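Local coordinates for protein Pre-mRNA-splicing factor SAD1 (PDB 4MSX) that promotes assembly of newly made U4 snRNA into the U4/U6 snRNP and is required for pre-mRNA splicing, as a catalytically inactive relative of ubiquitin-specific proteases, at residues Y194-V198 and I264-L270; C292-I298 and V315-W321; H378-F382 and K471-I475; P389-R393 and V418-I422. All coordinates share one frame; numbering follows the deposited sequence. Where two conformers were deposited one is given.

Contact 1 (Y194-V198 and I264-L270)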
# COMPACT_ATOMS: atom_id res chain seq x y z
N TYR A 194 -6.69 5.67 -3.87
CA TYR A 194 -7.30 4.53 -3.15
C TYR A 194 -6.35 3.33 -3.05
O TYR A 194 -6.35 2.58 -2.07
CB TYR A 194 -8.61 4.06 -3.79
CG TYR A 194 -8.41 3.53 -5.19
CD1 TYR A 194 -8.11 2.19 -5.39
CD2 TYR A 194 -8.45 4.38 -6.29
CE1 TYR A 194 -7.91 1.68 -6.66
CE2 TYR A 194 -8.20 3.89 -7.59
CZ TYR A 194 -7.93 2.55 -7.75
OH TYR A 194 -7.68 2.04 -9.01
N ALA A 195 -5.55 3.11 -4.09
CA ALA A 195 -4.60 2.03 -4.08
C ALA A 195 -3.40 2.39 -3.23
O ALA A 195 -2.84 1.51 -2.56
CB ALA A 195 -4.10 1.72 -5.57
N HIS A 196 -2.95 3.64 -3.26
CA HIS A 196 -1.82 4.01 -2.38
C HIS A 196 -2.18 3.70 -0.92
O HIS A 196 -1.38 3.14 -0.19
CB HIS A 196 -1.51 5.50 -2.51
CG HIS A 196 -1.21 5.90 -3.91
ND1 HIS A 196 -1.38 7.19 -4.38
CD2 HIS A 196 -0.73 5.17 -4.95
CE1 HIS A 196 -1.01 7.23 -5.66
NE2 HIS A 196 -0.60 6.02 -6.02
N SER A 197 -3.41 4.03 -0.50
CA SER A 197 -3.74 3.85 0.90
C SER A 197 -3.73 2.37 1.25
O SER A 197 -3.23 2.00 2.31
CB SER A 197 -5.10 4.48 1.31
OG SER A 197 -6.17 3.84 0.66
N VAL A 198 -4.27 1.53 0.38
CA VAL A 198 -4.32 0.11 0.68
C VAL A 198 -2.88 -0.50 0.71
O VAL A 198 -2.53 -1.33 1.60
CB VAL A 198 -5.19 -0.63 -0.37
CG1 VAL A 198 -5.06 -2.15 -0.24
CG2 VAL A 198 -6.72 -0.22 -0.19
N ILE A 264 -14.66 2.45 -7.13
CA ILE A 264 -13.73 1.72 -6.25
C ILE A 264 -13.28 2.67 -5.17
O ILE A 264 -13.36 3.90 -5.36
CB ILE A 264 -12.56 1.17 -7.10
CG1 ILE A 264 -11.73 0.14 -6.24
CG2 ILE A 264 -11.70 2.32 -7.67
CD1 ILE A 264 -10.71 -0.58 -7.17
N ASP A 265 -12.91 2.14 -3.99
CA ASP A 265 -12.48 3.00 -2.89
C ASP A 265 -11.53 2.12 -2.04
O ASP A 265 -11.29 0.97 -2.40
CB ASP A 265 -13.71 3.50 -2.07
CG ASP A 265 -14.54 2.37 -1.44
OD1 ASP A 265 -13.95 1.41 -0.96
OD2 ASP A 265 -15.79 2.43 -1.42
N PRO A 266 -10.97 2.67 -0.96
CA PRO A 266 -9.97 1.84 -0.24
C PRO A 266 -10.52 0.53 0.31
O PRO A 266 -9.79 -0.46 0.37
CB PRO A 266 -9.48 2.75 0.90
CG PRO A 266 -9.55 4.16 0.26
CD PRO A 266 -10.88 4.10 -0.59
N ARG A 267 -11.79 0.50 0.70
CA ARG A 267 -12.34 -0.70 1.26
C ARG A 267 -12.51 -1.80 0.18
O ARG A 267 -12.12 -2.96 0.37
CB ARG A 267 -13.70 -0.42 1.89
CG ARG A 267 -14.35 -1.71 2.37
CD ARG A 267 -15.75 -1.46 3.02
NE ARG A 267 -16.45 -2.72 3.03
CZ ARG A 267 -17.16 -3.18 2.00
NH1 ARG A 267 -17.38 -2.41 0.93
NH2 ARG A 267 -17.71 -4.38 2.10
N LEU A 268 -13.15 -1.42 -0.94
CA LEU A 268 -13.38 -2.39 -2.01
C LEU A 268 -12.02 -2.91 -2.53
O LEU A 268 -11.87 -4.08 -2.84
CB LEU A 268 -14.11 -1.71 -3.18
CG LEU A 268 -15.57 -1.39 -2.81
CD1 LEU A 268 -16.27 -0.52 -3.92
CD2 LEU A 268 -16.32 -2.70 -2.58
N PHE A 269 -11.05 -2.03 -2.64
CA PHE A 269 -9.76 -2.45 -3.17
C PHE A 269 -9.00 -3.31 -2.15
O PHE A 269 -8.38 -4.30 -2.51
CB PHE A 269 -8.93 -1.26 -3.61
CG PHE A 269 -7.58 -1.66 -4.22
CD1 PHE A 269 -7.54 -2.48 -5.36
CD2 PHE A 269 -6.38 -1.23 -3.65
CE1 PHE A 269 -6.30 -2.86 -5.92
CE2 PHE A 269 -5.12 -1.61 -4.22
CZ PHE A 269 -5.10 -2.40 -5.36
N LEU A 270 -9.07 -2.95 -0.86
CA LEU A 270 -8.43 -3.78 0.19
C LEU A 270 -9.00 -5.19 0.16
O LEU A 270 -8.27 -6.17 0.21
CB LEU A 270 -8.67 -3.15 1.58
CG LEU A 270 -8.01 -4.00 2.69
CD1 LEU A 270 -7.51 -3.09 3.82
CD2 LEU A 270 -8.99 -5.03 3.20
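The ring of Y194 meets I264 with a face and F269 with its edge. I264 CG2 sits 3.8 Å from the centroid of the Y194 ring, a CH-pi contact over the centre, while I264 CD1 reaches out to Y194 CE1 at 3.6 Å. Toward F269 the planes are 86° apart, so this is an edge-to-face pair, and Y194 CE1 lies above the rim of the F269 ring. A chi1 of 63° sets Y194 CG between its own backbone N and carbonyl carbon, from where the ring runs across the direction of helix 266-280.

The F269 ring packs on helix 189-203. Its CE2 touches A195 CB at 3.7 Å, and V198 CB closes on F269 CD2 at 3.5 Å. V198 also projects CG2 past the ring to the backbone carbonyl of P266 and to L270 CB, 3.9 Å away. In one of its two conformers, S197 OG donates to Y194 O and rests against P266 CG at 3.4 Å.

The two short helical segments cross at -60° with axes 8.8 Å apart. D265 is the N-cap of the second: its OD1 accepts a nearly straight bond from L268 N and a weak one from R267 N, while OD2 forms a salt bridge with R384. W440 touches Y194, D265 and P266 from strand 438-446. No hydrogen bond joins the two segments, which implies that cohesion here rests on apolar and aromatic packing, with the charge of D265 spent on capping its own helix and on R384.

Contact 2 (C292-I298 and V315-W321)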
# COMPACT_ATOMS: atom_id res chain seq x y z
N CYS A 292 -5.27 -11.22 10.41
CA CYS A 292 -6.21 -10.15 10.01
C CYS A 292 -7.67 -10.57 10.04
O CYS A 292 -8.58 -9.73 9.94
CB CYS A 292 -5.86 -9.68 8.56
SG CYS A 292 -4.26 -8.92 8.53
N LYS A 293 -7.92 -11.87 10.11
CA LYS A 293 -9.28 -12.34 9.89
C LYS A 293 -10.04 -12.50 11.22
O LYS A 293 -9.63 -13.24 12.11
CB LYS A 293 -9.30 -13.62 9.07
CG LYS A 293 -10.72 -14.19 8.88
CD LYS A 293 -10.76 -15.33 7.87
CE LYS A 293 -10.76 -14.81 6.42
NZ LYS A 293 -10.73 -15.91 5.39
N GLY A 294 -11.07 -11.69 11.38
CA GLY A 294 -11.87 -11.70 12.59
C GLY A 294 -13.06 -12.61 12.39
O GLY A 294 -13.29 -13.12 11.28
N LYS A 295 -13.87 -12.80 13.44
CA LYS A 295 -15.11 -13.55 13.26
C LYS A 295 -16.16 -12.91 14.14
O LYS A 295 -15.87 -12.52 15.28
CB LYS A 295 -14.95 -15.02 13.68
CG LYS A 295 -13.98 -15.80 12.85
CD LYS A 295 -13.96 -17.29 13.24
CE LYS A 295 -12.87 -18.04 12.45
NZ LYS A 295 -12.85 -19.49 12.79
N VAL A 296 -17.36 -12.75 13.58
CA VAL A 296 -18.51 -12.27 14.35
C VAL A 296 -19.48 -13.43 14.46
O VAL A 296 -19.71 -14.16 13.49
CB VAL A 296 -19.28 -11.11 13.64
CG1 VAL A 296 -20.42 -10.63 14.53
CG2 VAL A 296 -18.37 -9.98 13.29
N LYS A 297 -20.05 -13.61 15.65
CA LYS A 297 -21.08 -14.62 15.81
C LYS A 297 -22.39 -13.91 16.05
O LYS A 297 -22.47 -12.99 16.87
CB LYS A 297 -20.71 -15.51 17.02
CG LYS A 297 -21.84 -16.39 17.56
CD LYS A 297 -21.36 -17.14 18.83
CE LYS A 297 -22.39 -18.16 19.30
NZ LYS A 297 -22.05 -18.75 20.63
N ILE A 298 -23.43 -14.31 15.34
CA ILE A 298 -24.74 -13.73 15.56
C ILE A 298 -25.67 -14.84 16.03
O ILE A 298 -25.74 -15.89 15.36
CB ILE A 298 -25.32 -13.12 14.24
CG1 ILE A 298 -24.37 -12.07 13.67
CG2 ILE A 298 -26.70 -12.55 14.49
CD1 ILE A 298 -23.47 -12.62 12.60
N VAL A 315 -27.33 -19.82 14.90
CA VAL A 315 -26.06 -19.18 15.17
C VAL A 315 -25.28 -19.03 13.84
O VAL A 315 -24.93 -20.02 13.21
CB VAL A 315 -25.23 -20.00 16.12
CG1 VAL A 315 -23.83 -19.46 16.15
CG2 VAL A 315 -25.84 -19.96 17.52
N ILE A 316 -25.00 -17.81 13.41
CA ILE A 316 -24.12 -17.64 12.25
C ILE A 316 -22.76 -17.18 12.70
O ILE A 316 -22.68 -16.25 13.52
CB ILE A 316 -24.69 -16.60 11.31
CG1 ILE A 316 -26.09 -16.99 10.90
CG2 ILE A 316 -23.80 -16.47 10.08
CD1 ILE A 316 -26.80 -15.93 10.09
N VAL A 317 -21.69 -17.82 12.22
CA VAL A 317 -20.35 -17.32 12.46
C VAL A 317 -19.77 -16.82 11.12
O VAL A 317 -19.62 -17.58 10.17
CB VAL A 317 -19.40 -18.36 13.09
CG1 VAL A 317 -18.01 -17.79 13.23
CG2 VAL A 317 -19.93 -18.80 14.45
N LYS A 318 -19.49 -15.52 11.06
CA LYS A 318 -19.06 -14.88 9.82
C LYS A 318 -17.64 -14.43 9.94
O LYS A 318 -17.35 -13.54 10.73
CB LYS A 318 -19.92 -13.65 9.54
CG LYS A 318 -21.19 -13.94 8.85
CD LYS A 318 -21.58 -12.81 7.91
CE LYS A 318 -21.92 -11.54 8.67
NZ LYS A 318 -22.88 -10.67 7.92
N PRO A 319 -16.74 -14.97 9.13
CA PRO A 319 -15.41 -14.34 9.18
C PRO A 319 -15.46 -12.96 8.51
O PRO A 319 -16.37 -12.70 7.72
CB PRO A 319 -14.53 -15.31 8.38
CG PRO A 319 -15.49 -15.94 7.42
CD PRO A 319 -16.83 -16.02 8.10
N PHE A 320 -14.49 -12.10 8.80
CA PHE A 320 -14.36 -10.84 8.09
C PHE A 320 -12.92 -10.44 7.98
O PHE A 320 -12.11 -10.73 8.86
CB PHE A 320 -15.15 -9.71 8.81
CG PHE A 320 -14.67 -9.42 10.22
CD1 PHE A 320 -13.58 -8.56 10.45
CD2 PHE A 320 -15.33 -9.97 11.33
CE1 PHE A 320 -13.15 -8.27 11.78
CE2 PHE A 320 -14.91 -9.68 12.66
CZ PHE A 320 -13.82 -8.84 12.88
N TRP A 321 -12.60 -9.72 6.91
CA TRP A 321 -11.35 -8.97 6.85
C TRP A 321 -11.59 -7.60 7.42
O TRP A 321 -10.71 -7.02 7.99
CB TRP A 321 -10.88 -8.73 5.36
CG TRP A 321 -10.57 -9.92 4.58
CD1 TRP A 321 -11.15 -10.32 3.39
CD2 TRP A 321 -9.57 -10.89 4.89
NE1 TRP A 321 -10.53 -11.48 2.95
CE2 TRP A 321 -9.58 -11.85 3.87
CE3 TRP A 321 -8.67 -11.04 5.97
CZ2 TRP A 321 -8.68 -12.95 3.85
CZ3 TRP A 321 -7.82 -12.13 5.97
CH2 TRP A 321 -7.83 -13.07 4.92
O HOH W 1 -9.89 -7.19 10.72
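G294 CA lies over a face of the F320 ring, 3.6 Å from its centroid and offset toward the rim. A chi1 of 61° folds this ring back over the neighbouring strand, where F320 CE2 also meets V296 CG2 at 3.5 Å in one of the two conformers of V296. Replacing F320 by an alanine would probably uncover the G294 backbone, which the ring now covers. One residue before G294, K293 crosses the indole of W321: CE stands over the six-membered ring, 3.8 Å from its centroid, and NZ makes an off-centre cation-pi contact at 4.5 Å. The bend at chi3 (-80°) brings that end of the lysine across the ring.

The backbone ladder sets the register that brings G294 opposite F320. G294 and F320, V296 and K318, and I298 and I316 are hydrogen-bonded pairs, each with two N-H to O bonds; K318 N to V296 O is 2.8 Å long at 173°. Further out, N289 takes K293 NZ, N275 takes W321 NE1, and F274 of helix 266-280 meets W321 edge-to-face. Water 1 lies within bonding distance of both C292 O and W321 O. The ladder is an antiparallel pair within a three-stranded sheet, 315-320 at one margin and 365-370 at the other, inside the USP-family domain.

Contact 3 (H378-F382 and K471-I475); sequences HFNRF and KETFI
F474 buries the most surface here. The H378 imidazole presents its edge, CD2 and NE2, to a face of F474 in an offset edge-to-face pair with planes 80° apart; NE2 comes within 3.5 Å of F474 CE1. R381 CG lies near the plane of the F474 ring, and F382 approaches obliquely to complete an aromatic cluster.

R381 comes second. Its chain bends at chi2 (-75°), and the guanidinium grips T473 O side-on, NE at 2.9 Å and NH2 at 3.0 Å, the oxygen almost in the guanidinium plane. E472 CG covers one face of that group, 3.5 Å from R381 CZ. A methionine in place of R381 would probably leave T473 O without both donors. NH1 is held by the carbonyls of T396 and N394.

T473 also packs on F379: its CG2 lies over the F379 ring, 4.0 Å from the centroid. F379 N to F474 O, 2.8 Å at 167°, ties strand 374-379 to 472-480, while on strand 409-421 V417 faces F474 and I475 in a classic beta bulge. The chemistry implies two donors spent on one carbonyl oxygen, beside a carboxylate whose oxygens bond to R393 and H419 and which R381 meets by charge alone.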
# COMPACT_ATOMS: atom_id res chain seq x y z
N HIS A 378 -14.34 -0.40 9.03
CA HIS A 378 -14.80 0.48 7.94
C HIS A 378 -16.01 1.27 8.48
O HIS A 378 -16.93 0.67 9.04
CB HIS A 378 -15.25 -0.39 6.78
CG HIS A 378 -16.22 0.28 5.83
ND1 HIS A 378 -17.43 -0.29 5.50
CD2 HIS A 378 -16.11 1.41 5.09
CE1 HIS A 378 -18.05 0.50 4.62
NE2 HIS A 378 -17.25 1.50 4.32
N PHE A 379 -16.01 2.59 8.30
CA PHE A 379 -17.17 3.42 8.74
C PHE A 379 -18.04 3.62 7.54
O PHE A 379 -17.58 4.11 6.52
CB PHE A 379 -16.67 4.72 9.33
CG PHE A 379 -15.80 4.47 10.54
CD1 PHE A 379 -16.38 4.25 11.80
CD2 PHE A 379 -14.44 4.33 10.41
CE1 PHE A 379 -15.56 3.95 12.92
CE2 PHE A 379 -13.61 4.01 11.50
CZ PHE A 379 -14.18 3.83 12.75
N ASN A 380 -19.31 3.23 7.65
CA ASN A 380 -20.11 3.12 6.42
C ASN A 380 -20.61 4.49 5.98
O ASN A 380 -21.75 4.85 6.24
CB ASN A 380 -21.28 2.18 6.66
CG ASN A 380 -22.01 1.85 5.36
OD1 ASN A 380 -21.49 2.13 4.27
ND2 ASN A 380 -23.19 1.25 5.47
N ARG A 381 -19.76 5.25 5.32
CA ARG A 381 -20.10 6.62 4.87
C ARG A 381 -21.07 6.68 3.68
O ARG A 381 -21.90 7.60 3.59
CB ARG A 381 -18.82 7.32 4.43
CG ARG A 381 -17.73 7.39 5.54
CD ARG A 381 -18.09 8.47 6.60
NE ARG A 381 -17.12 8.50 7.71
CZ ARG A 381 -17.27 9.28 8.78
NH1 ARG A 381 -18.37 10.06 8.92
NH2 ARG A 381 -16.35 9.26 9.72
N PHE A 382 -20.91 5.75 2.74
CA PHE A 382 -21.56 5.88 1.43
C PHE A 382 -22.77 5.03 1.20
O PHE A 382 -22.72 3.81 1.30
CB PHE A 382 -20.59 5.45 0.33
CG PHE A 382 -19.39 6.32 0.23
CD1 PHE A 382 -19.53 7.69 0.14
CD2 PHE A 382 -18.11 5.78 0.27
CE1 PHE A 382 -18.44 8.53 0.07
CE2 PHE A 382 -16.99 6.60 0.19
CZ PHE A 382 -17.16 7.99 0.11
N LYS A 471 -10.78 14.70 11.04
CA LYS A 471 -11.03 14.44 9.60
C LYS A 471 -11.95 13.24 9.45
O LYS A 471 -12.11 12.44 10.42
CB LYS A 471 -9.68 14.15 8.90
CG LYS A 471 -8.78 15.38 8.91
CD LYS A 471 -7.67 15.31 7.85
CE LYS A 471 -6.85 16.61 7.80
NZ LYS A 471 -5.59 16.50 6.96
N GLU A 472 -12.50 13.07 8.26
CA GLU A 472 -13.50 12.02 8.09
C GLU A 472 -12.87 10.62 7.93
O GLU A 472 -12.50 10.24 6.80
CB GLU A 472 -14.31 12.35 6.86
CG GLU A 472 -15.57 11.51 6.72
CD GLU A 472 -16.34 11.79 5.43
OE1 GLU A 472 -16.85 12.93 5.27
OE2 GLU A 472 -16.45 10.89 4.56
N THR A 473 -12.83 9.86 9.02
CA THR A 473 -12.25 8.52 9.02
C THR A 473 -13.13 7.56 8.20
O THR A 473 -14.39 7.59 8.25
CB THR A 473 -12.01 7.97 10.46
OG1 THR A 473 -11.37 6.70 10.35
CG2 THR A 473 -13.37 7.79 11.24
N PHE A 474 -12.48 6.74 7.37
CA PHE A 474 -13.20 5.77 6.54
C PHE A 474 -12.78 4.34 6.89
O PHE A 474 -13.62 3.45 7.02
CB PHE A 474 -12.87 6.05 5.05
CG PHE A 474 -13.57 5.12 4.08
CD1 PHE A 474 -14.96 5.17 3.94
CD2 PHE A 474 -12.83 4.26 3.27
CE1 PHE A 474 -15.61 4.33 3.04
CE2 PHE A 474 -13.49 3.41 2.36
CZ PHE A 474 -14.85 3.45 2.23
N ILE A 475 -11.46 4.09 6.97
CA ILE A 475 -10.94 2.80 7.39
C ILE A 475 -9.87 2.99 8.46
O ILE A 475 -9.06 3.91 8.37
CB ILE A 475 -10.22 2.07 6.17
CG1 ILE A 475 -11.25 1.34 5.32
CG2 ILE A 475 -9.16 1.08 6.67
CD1 ILE A 475 -10.65 0.95 3.97

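Contact 4 (P389-R393 and V418-I422)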
# COMPACT_ATOMS: atom_id res chain seq x y z
N PRO A 389 -23.98 9.74 -4.26
CA PRO A 389 -23.51 9.07 -3.02
C PRO A 389 -22.42 9.84 -2.24
O PRO A 389 -22.37 9.78 -0.99
CB PRO A 389 -22.91 7.74 -3.52
CG PRO A 389 -23.16 7.67 -5.00
CD PRO A 389 -23.67 8.99 -5.49
N VAL A 390 -21.49 10.49 -2.95
CA VAL A 390 -20.42 11.19 -2.25
C VAL A 390 -20.98 12.41 -1.56
O VAL A 390 -20.86 12.57 -0.34
CB VAL A 390 -19.24 11.54 -3.19
CG1 VAL A 390 -18.10 12.21 -2.42
CG2 VAL A 390 -18.72 10.27 -3.87
N LYS A 391 -21.64 13.28 -2.32
CA LYS A 391 -22.22 14.48 -1.71
C LYS A 391 -23.16 14.18 -0.54
O LYS A 391 -23.19 14.90 0.46
CB LYS A 391 -23.04 15.25 -2.76
CG LYS A 391 -23.54 16.58 -2.26
CD LYS A 391 -24.08 17.41 -3.45
CE LYS A 391 -24.31 18.88 -3.06
NZ LYS A 391 -24.59 19.77 -4.26
N ASN A 392 -23.97 13.12 -0.69
CA ASN A 392 -24.96 12.76 0.33
C ASN A 392 -24.45 11.78 1.40
O ASN A 392 -25.25 11.15 2.10
CB ASN A 392 -26.18 12.19 -0.38
CG ASN A 392 -26.91 13.27 -1.16
OD1 ASN A 392 -27.08 14.36 -0.63
ND2 ASN A 392 -27.19 13.02 -2.43
N ARG A 393 -23.13 11.66 1.51
CA ARG A 393 -22.53 10.68 2.43
C ARG A 393 -22.79 11.02 3.91
O ARG A 393 -23.11 12.17 4.27
CB ARG A 393 -21.00 10.61 2.22
CG ARG A 393 -20.28 11.82 2.79
CD ARG A 393 -18.80 11.90 2.28
NE ARG A 393 -18.12 13.09 2.80
CZ ARG A 393 -18.28 14.31 2.30
NH1 ARG A 393 -19.08 14.53 1.23
NH2 ARG A 393 -17.63 15.31 2.84
N VAL A 418 -8.46 8.50 5.54
CA VAL A 418 -9.37 9.62 5.67
C VAL A 418 -9.92 10.00 4.31
O VAL A 418 -9.22 9.94 3.28
CB VAL A 418 -8.58 10.80 6.25
CG1 VAL A 418 -9.27 12.10 5.97
CG2 VAL A 418 -8.38 10.55 7.79
N HIS A 419 -11.19 10.41 4.32
CA HIS A 419 -11.87 10.78 3.09
C HIS A 419 -11.89 12.31 2.99
O HIS A 419 -12.23 12.99 3.93
CB HIS A 419 -13.30 10.23 3.11
CG HIS A 419 -14.10 10.62 1.90
ND1 HIS A 419 -15.25 11.38 1.98
CD2 HIS A 419 -13.91 10.36 0.58
CE1 HIS A 419 -15.73 11.57 0.77
NE2 HIS A 419 -14.94 10.96 -0.10
N VAL A 420 -11.54 12.85 1.82
CA VAL A 420 -11.44 14.29 1.61
C VAL A 420 -12.18 14.56 0.32
O VAL A 420 -12.04 13.79 -0.66
CB VAL A 420 -9.93 14.72 1.46
CG1 VAL A 420 -9.80 16.06 0.83
CG2 VAL A 420 -9.28 14.73 2.83
N VAL A 421 -12.97 15.63 0.28
CA VAL A 421 -13.69 15.96 -0.96
C VAL A 421 -12.95 17.01 -1.78
O VAL A 421 -12.45 17.98 -1.25
CB VAL A 421 -15.14 16.48 -0.69
CG1 VAL A 421 -15.66 17.30 -1.88
CG2 VAL A 421 -16.07 15.32 -0.46
N ILE A 422 -12.90 16.79 -3.10
CA ILE A 422 -12.28 17.73 -4.02
C ILE A 422 -13.22 18.05 -5.20
O ILE A 422 -14.41 17.69 -5.19
CB ILE A 422 -10.96 17.17 -4.59
CG1 ILE A 422 -11.15 15.70 -5.00
CG2 ILE A 422 -9.82 17.31 -3.56
CD1 ILE A 422 -9.97 15.07 -5.77
O HOH W 2 -14.75 14.56 3.97
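R393, described in one of its two conformers, reaches from the loop to H419 and V421 on strand 409-421. From CB, chi1 of 74° places CG between the backbone N and the carbonyl carbon, and the chain then runs extended to NE. CD is the first atom to touch, 3.4 Å from H419 CE1. NE follows at the imidazole edge, near H419 ND1 but at an angle too poor for a bond; its partner is E472, through a salt bridge. The guanidinium, turned 70° from the imidazole plane, takes V421 CG2 over one face, 3.5 Å from NH1.

NH1 donates to V390 O at 3.1 Å and 165°, in the guanidinium plane but above the carbonyl plane, while R393 N, closing the type I turn V390 to R393, meets the same oxygen from the other face. NH2 reaches water 2 at 3.2 Å, and that water donates to H419 O. V390 CG1 adds an apolar contact with V421 CG2 at 4.2 Å.

H419 bonds to S438 at NE2 and E472 at ND1. Loop and strand 409-421 are thus joined directly by side-chain packing and a water bridge, and indirectly through E472, whose negative charge probably stabilises the arginine beside the imidazole.

From the N terminus, contact 1 closes first, bringing helix 189-203 against the start of helix 266-280 across 65 intervening residues. Contact 2 follows in series, an antiparallel pair of strands 294-299 and 315-320 joined by a partly disordered connection, about 5 Å from contact 1 at the nearest atoms. Contact 3 then opens with strand 374-379 and closes with strand 472-480, and contact 4 both opens and closes within that interval, tying the loop 389-393 to strand 409-421. Strands 472-480 and 409-421 are neighbours in the mixed sheet; E472 and R393 join contacts 3 and 4. Contact 1 touches contact 3 through R267, packed on H378 and I475, so helices and sheet meet there.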